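Long-range contact in salivary protein FS50 (PDB 5K6D), which inhibits the host voltage-gated sodium channel Nav1.5 as a secreted, disulfide-bonded toxin of flea saliva: residues Cys45-Ser59 with Gln66-Lys78. Numbering follows the deposited sequence.
Sequences CDKHCTGVCLGSGGS and QKPNKEDCYCKSK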
loop_
_atom_site.group_PDB
_atom_site.type_symbol
_atom_site.label_atom_id
_atom_site.label_comp_id
_atom_site.label_asym_id
_atom_site.label_seq_id
_atom_site.Cartn_x
_atom_site.Cartn_y
_atom_site.Cartn_z
ATOM N N CYS A 45 -7.253 0.781 1.160
ATOM C CA CYS A 45 -5.954 0.860 0.518
ATOM C C CYS A 45 -5.570 2.309 0.266
ATOM O O CYS A 45 -4.462 2.722 0.597
ATOM C CB CYS A 45 -5.969 0.056 -0.780
ATOM S SG CYS A 45 -4.501 0.242 -1.808
ATOM N N ASP A 46 -6.478 3.099 -0.297
ATOM C CA ASP A 46 -6.119 4.470 -0.592
ATOM C C ASP A 46 -5.726 5.229 0.670
ATOM O O ASP A 46 -4.749 5.973 0.668
ATOM C CB ASP A 46 -7.242 5.193 -1.318
ATOM C CG ASP A 46 -6.741 6.419 -2.029
ATOM O OD1 ASP A 46 -6.040 6.273 -3.056
ATOM O OD2 ASP A 46 -6.999 7.525 -1.538
ATOM N N LYS A 47 -6.477 5.031 1.750
ATOM C CA LYS A 47 -6.183 5.714 3.003
ATOM C C LYS A 47 -4.905 5.195 3.661
ATOM O O LYS A 47 -4.147 5.972 4.234
ATOM C CB LYS A 47 -7.370 5.585 3.957
ATOM C CG LYS A 47 -7.124 6.071 5.385
ATOM C CD LYS A 47 -6.645 7.515 5.521
ATOM C CE LYS A 47 -7.654 8.526 5.020
ATOM N NZ LYS A 47 -7.327 9.900 5.516
ATOM N N HIS A 48 -4.648 3.895 3.603
ATOM C CA HIS A 48 -3.363 3.405 4.090
ATOM C C HIS A 48 -2.231 4.081 3.312
ATOM O O HIS A 48 -1.228 4.525 3.887
ATOM C CB HIS A 48 -3.289 1.881 3.971
ATOM C CG HIS A 48 -2.005 1.304 4.466
ATOM N ND1 HIS A 48 -1.744 1.066 5.801
ATOM C CD2 HIS A 48 -0.888 0.954 3.786
ATOM C CE1 HIS A 48 -0.521 0.575 5.913
ATOM N NE2 HIS A 48 0.017 0.497 4.707
ATOM N N CYS A 49 -2.414 4.199 2.008
ATOM C CA CYS A 49 -1.396 4.813 1.170
ATOM C C CYS A 49 -1.170 6.281 1.487
ATOM O O CYS A 49 -0.024 6.720 1.579
ATOM C CB CYS A 49 -1.749 4.657 -0.307
ATOM S SG CYS A 49 -1.699 2.943 -0.872
ATOM N N THR A 50 -2.242 7.052 1.647
ATOM C CA THR A 50 -2.065 8.476 1.922
ATOM C C THR A 50 -1.738 8.741 3.391
ATOM O O THR A 50 -0.952 9.640 3.709
ATOM C CB THR A 50 -3.307 9.300 1.551
ATOM O OG1 THR A 50 -4.428 8.852 2.327
ATOM C CG2 THR A 50 -3.627 9.183 0.056
ATOM N N GLY A 51 -2.348 7.972 4.292
ATOM C CA GLY A 51 -2.234 8.244 5.709
ATOM C C GLY A 51 -1.079 7.579 6.419
ATOM O O GLY A 51 -0.641 8.069 7.455
ATOM N N VAL A 52 -0.600 6.461 5.886
ATOM C CA VAL A 52 0.489 5.726 6.525
ATOM C C VAL A 52 1.735 5.730 5.642
ATOM O O VAL A 52 2.817 6.081 6.108
ATOM C CB VAL A 52 0.066 4.270 6.887
ATOM C CG1 VAL A 52 1.218 3.525 7.542
ATOM C CG2 VAL A 52 -1.155 4.281 7.825
ATOM N N CYS A 53 1.586 5.388 4.366
ATOM C CA CYS A 53 2.716 5.470 3.437
ATOM C C CYS A 53 3.055 6.906 3.024
ATOM O O CYS A 53 4.123 7.145 2.478
ATOM C CB CYS A 53 2.443 4.629 2.185
ATOM S SG CYS A 53 2.219 2.851 2.494
ATOM N N LEU A 54 2.143 7.842 3.276
ATOM C CA LEU A 54 2.315 9.257 2.932
ATOM C C LEU A 54 2.548 9.441 1.435
ATOM O O LEU A 54 3.334 10.287 0.997
ATOM C CB LEU A 54 3.451 9.879 3.750
ATOM C CG LEU A 54 3.367 9.651 5.264
ATOM C CD1 LEU A 54 4.523 10.340 5.974
ATOM C CD2 LEU A 54 2.031 10.112 5.827
ATOM N N GLY A 55 1.836 8.642 0.648
ATOM C CA GLY A 55 1.839 8.767 -0.795
ATOM C C GLY A 55 0.627 9.538 -1.289
ATOM O O GLY A 55 -0.094 10.169 -0.505
ATOM N N SER A 56 0.391 9.490 -2.593
ATOM C CA SER A 56 -0.729 10.213 -3.195
ATOM C C SER A 56 -2.015 9.392 -3.228
ATOM O O SER A 56 -3.105 9.944 -3.337
ATOM C CB SER A 56 -0.368 10.646 -4.613
ATOM O OG SER A 56 -0.076 9.515 -5.420
ATOM N N GLY A 57 -1.886 8.074 -3.136
ATOM C CA GLY A 57 -3.027 7.188 -3.223
ATOM C C GLY A 57 -2.550 5.790 -3.536
ATOM O O GLY A 57 -1.344 5.535 -3.571
ATOM N N GLY A 58 -3.472 4.866 -3.751
ATOM C CA GLY A 58 -3.071 3.529 -4.128
ATOM C C GLY A 58 -4.250 2.682 -4.518
ATOM O O GLY A 58 -5.405 3.117 -4.422
ATOM N N SER A 59 -3.964 1.471 -4.973
ATOM C CA SER A 59 -5.018 0.551 -5.370
ATOM C C SER A 59 -4.621 -0.886 -5.066
ATOM O O SER A 59 -3.432 -1.217 -4.977
ATOM C CB SER A 59 -5.343 0.703 -6.851
ATOM O OG SER A 59 -4.185 0.455 -7.611
ATOM N N GLN A 66 2.810 -4.936 -12.252
ATOM C CA GLN A 66 3.045 -3.887 -11.279
ATOM C C GLN A 66 2.267 -4.108 -9.983
ATOM O O GLN A 66 2.704 -3.690 -8.915
ATOM C CB GLN A 66 2.666 -2.541 -11.881
ATOM C CG GLN A 66 2.960 -1.361 -11.012
ATOM C CD GLN A 66 2.401 -0.096 -11.591
ATOM O OE1 GLN A 66 1.209 -0.009 -11.893
ATOM N NE2 GLN A 66 3.254 0.901 -11.762
ATOM N N LYS A 67 1.099 -4.740 -10.076
ATOM C CA LYS A 67 0.233 -4.925 -8.914
ATOM C C LYS A 67 -0.243 -6.378 -8.879
ATOM O O LYS A 67 -1.426 -6.655 -9.068
ATOM C CB LYS A 67 -0.955 -3.956 -8.965
ATOM C CG LYS A 67 -0.559 -2.489 -9.139
ATOM C CD LYS A 67 -1.757 -1.557 -9.005
ATOM C CE LYS A 67 -2.932 -2.037 -9.837
ATOM N NZ LYS A 67 -2.942 -1.392 -11.180
ATOM N N PRO A 68 0.687 -7.320 -8.642
ATOM C CA PRO A 68 0.396 -8.736 -8.920
ATOM C C PRO A 68 -0.510 -9.447 -7.916
ATOM O O PRO A 68 -1.192 -10.392 -8.309
ATOM C CB PRO A 68 1.785 -9.384 -8.911
ATOM C CG PRO A 68 2.597 -8.503 -8.035
ATOM C CD PRO A 68 2.107 -7.109 -8.312
ATOM N N ASN A 69 -0.514 -9.017 -6.658
ATOM C CA ASN A 69 -1.197 -9.756 -5.602
ATOM C C ASN A 69 -2.482 -9.058 -5.168
ATOM O O ASN A 69 -2.433 -7.953 -4.641
ATOM C CB ASN A 69 -0.253 -9.922 -4.408
ATOM C CG ASN A 69 -0.783 -10.884 -3.362
ATOM O OD1 ASN A 69 -1.993 -11.068 -3.214
ATOM N ND2 ASN A 69 0.128 -11.508 -2.623
ATOM N N LYS A 70 -3.620 -9.714 -5.360
ATOM C CA LYS A 70 -4.915 -9.109 -5.053
ATOM C C LYS A 70 -5.104 -8.793 -3.570
ATOM O O LYS A 70 -5.957 -7.981 -3.216
ATOM C CB LYS A 70 -6.050 -10.017 -5.531
ATOM C CG LYS A 70 -6.174 -11.325 -4.772
ATOM C CD LYS A 70 -7.244 -12.211 -5.393
ATOM C CE LYS A 70 -7.135 -13.650 -4.899
ATOM N NZ LYS A 70 -7.558 -13.794 -3.473
ATOM N N GLU A 71 -4.320 -9.429 -2.704
ATOM C CA GLU A 71 -4.413 -9.153 -1.269
ATOM C C GLU A 71 -3.582 -7.945 -0.862
ATOM O O GLU A 71 -3.722 -7.449 0.254
ATOM C CB GLU A 71 -3.975 -10.372 -0.456
ATOM C CG GLU A 71 -4.839 -11.602 -0.685
ATOM C CD GLU A 71 -4.557 -12.717 0.305
ATOM O OE1 GLU A 71 -3.427 -12.777 0.836
ATOM O OE2 GLU A 71 -5.469 -13.533 0.552
ATOM N N ASP A 72 -2.718 -7.489 -1.762
ATOM C CA ASP A 72 -1.838 -6.372 -1.459
ATOM C C ASP A 72 -2.365 -5.066 -2.032
ATOM O O ASP A 72 -3.143 -5.040 -2.985
ATOM C CB ASP A 72 -0.417 -6.632 -1.976
ATOM C CG ASP A 72 0.288 -7.754 -1.230
ATOM O OD1 ASP A 72 -0.174 -8.165 -0.142
ATOM O OD2 ASP A 72 1.328 -8.226 -1.746
ATOM N N CYS A 73 -1.921 -3.988 -1.407
ATOM C CA CYS A 73 -2.254 -2.627 -1.774
ATOM C C CYS A 73 -0.981 -1.990 -2.313
ATOM O O CYS A 73 0.077 -2.170 -1.726
ATOM C CB CYS A 73 -2.790 -1.911 -0.539
ATOM S SG CYS A 73 -2.922 -0.120 -0.584
ATOM N N TYR A 74 -1.077 -1.261 -3.421
ATOM C CA TYR A 74 0.097 -0.701 -4.083
ATOM C C TYR A 74 -0.013 0.815 -4.097
ATOM O O TYR A 74 -0.909 1.384 -4.735
ATOM C CB TYR A 74 0.238 -1.280 -5.496
ATOM C CG TYR A 74 0.428 -2.780 -5.453
ATOM C CD1 TYR A 74 -0.660 -3.641 -5.434
ATOM C CD2 TYR A 74 1.705 -3.335 -5.404
ATOM C CE1 TYR A 74 -0.485 -5.013 -5.365
ATOM C CE2 TYR A 74 1.888 -4.703 -5.347
ATOM C CZ TYR A 74 0.791 -5.534 -5.336
ATOM O OH TYR A 74 0.946 -6.904 -5.279
ATOM N N CYS A 75 0.902 1.456 -3.367
ATOM C CA CYS A 75 0.844 2.890 -3.131
ATOM C C CYS A 75 1.771 3.676 -4.032
ATOM O O CYS A 75 2.932 3.313 -4.219
ATOM C CB CYS A 75 1.202 3.203 -1.680
ATOM S SG CYS A 75 0.196 2.370 -0.449
ATOM N N LYS A 76 1.251 4.779 -4.549
ATOM C CA LYS A 76 1.997 5.701 -5.383
ATOM C C LYS A 76 2.542 6.862 -4.555
ATOM O O LYS A 76 1.874 7.343 -3.637
ATOM C CB LYS A 76 1.087 6.225 -6.493
ATOM C CG LYS A 76 1.800 6.922 -7.635
ATOM C CD LYS A 76 0.826 7.336 -8.742
ATOM C CE LYS A 76 -0.353 6.377 -8.871
ATOM N NZ LYS A 76 -0.914 6.366 -10.260
ATOM N N SER A 77 3.743 7.328 -4.883
ATOM C CA SER A 77 4.342 8.450 -4.175
ATOM C C SER A 77 3.611 9.754 -4.466
ATOM O O SER A 77 2.801 9.837 -5.391
ATOM C CB SER A 77 5.809 8.608 -4.567
ATOM O OG SER A 77 5.909 9.169 -5.865
ATOM N N LYS A 78 3.917 10.780 -3.683
ATOM C CA LYS A 78 3.506 12.130 -4.033
ATOM C C LYS A 78 4.443 12.678 -5.101
ATOM O O LYS A 78 5.422 12.025 -5.473
ATOM C CB LYS A 78 3.498 13.039 -2.805
ATOM C CG LYS A 78 2.464 12.641 -1.775
ATOM C CD LYS A 78 2.546 13.509 -0.529
ATOM C CE LYS A 78 1.535 13.063 0.515
ATOM N NZ LYS A 78 1.667 13.812 1.797
ATOM O OXT LYS A 78 4.234 13.780 -5.616
HETATM O O HOH W 1 5.501 10.479 -1.416
HETATM O O HOH W 2 -1.646 2.096 -7.344
#
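Cys-45 and Cys-49, one turn apart on helix 38-51, are bonded to Cys-73 and Cys-75 of strand 73-76, the pairing of a cysteine-stabilised alpha/beta motif, as in scorpion toxins. The axes of helix 45-51 and strand 73-76 pass 8.1 Å apart, and the two disulfides fill that gap. Their sulfurs pack as one ridge, Cys-49 SG lying 3.3 Å from Cys-73 SG, and Cys-75 SG continues it to Cys-53 SG, which is bonded to Cys-8. Cys-45 SG, anti to the backbone N (chi1 172°), and Cys-49 SG, beside its N (chi1 -67°), both reach across to the strand. The hollow that receives this bump is Gly-58: with no side chain there, Cys-49 SG comes 3.6 Å from Gly-58 CA, and Gly-58 draws within 4.1 Å, CA to CA, of Cys-75. Asp-46 OD1 ties the helix to the same glycine, taking its N-H from above the carboxylate plane.

Strands 57-59 and 73-76 run antiparallel, and Ser-59 and Tyr-74 exchange backbone hydrogen bonds. On the sheet face away from the sulfurs, the Tyr-74 ring turns an edge to Ser-59 O and lies with one face under Lys-67 CA. Farther along, Ser-56 OG donates to Ser-77 O from above the carbonyl plane (2.9 Å). Bridging the two strands, a water donates to Tyr-74 O at 2.8 Å and hydrogen-bonds Ser-59 OG at 3.0 Å.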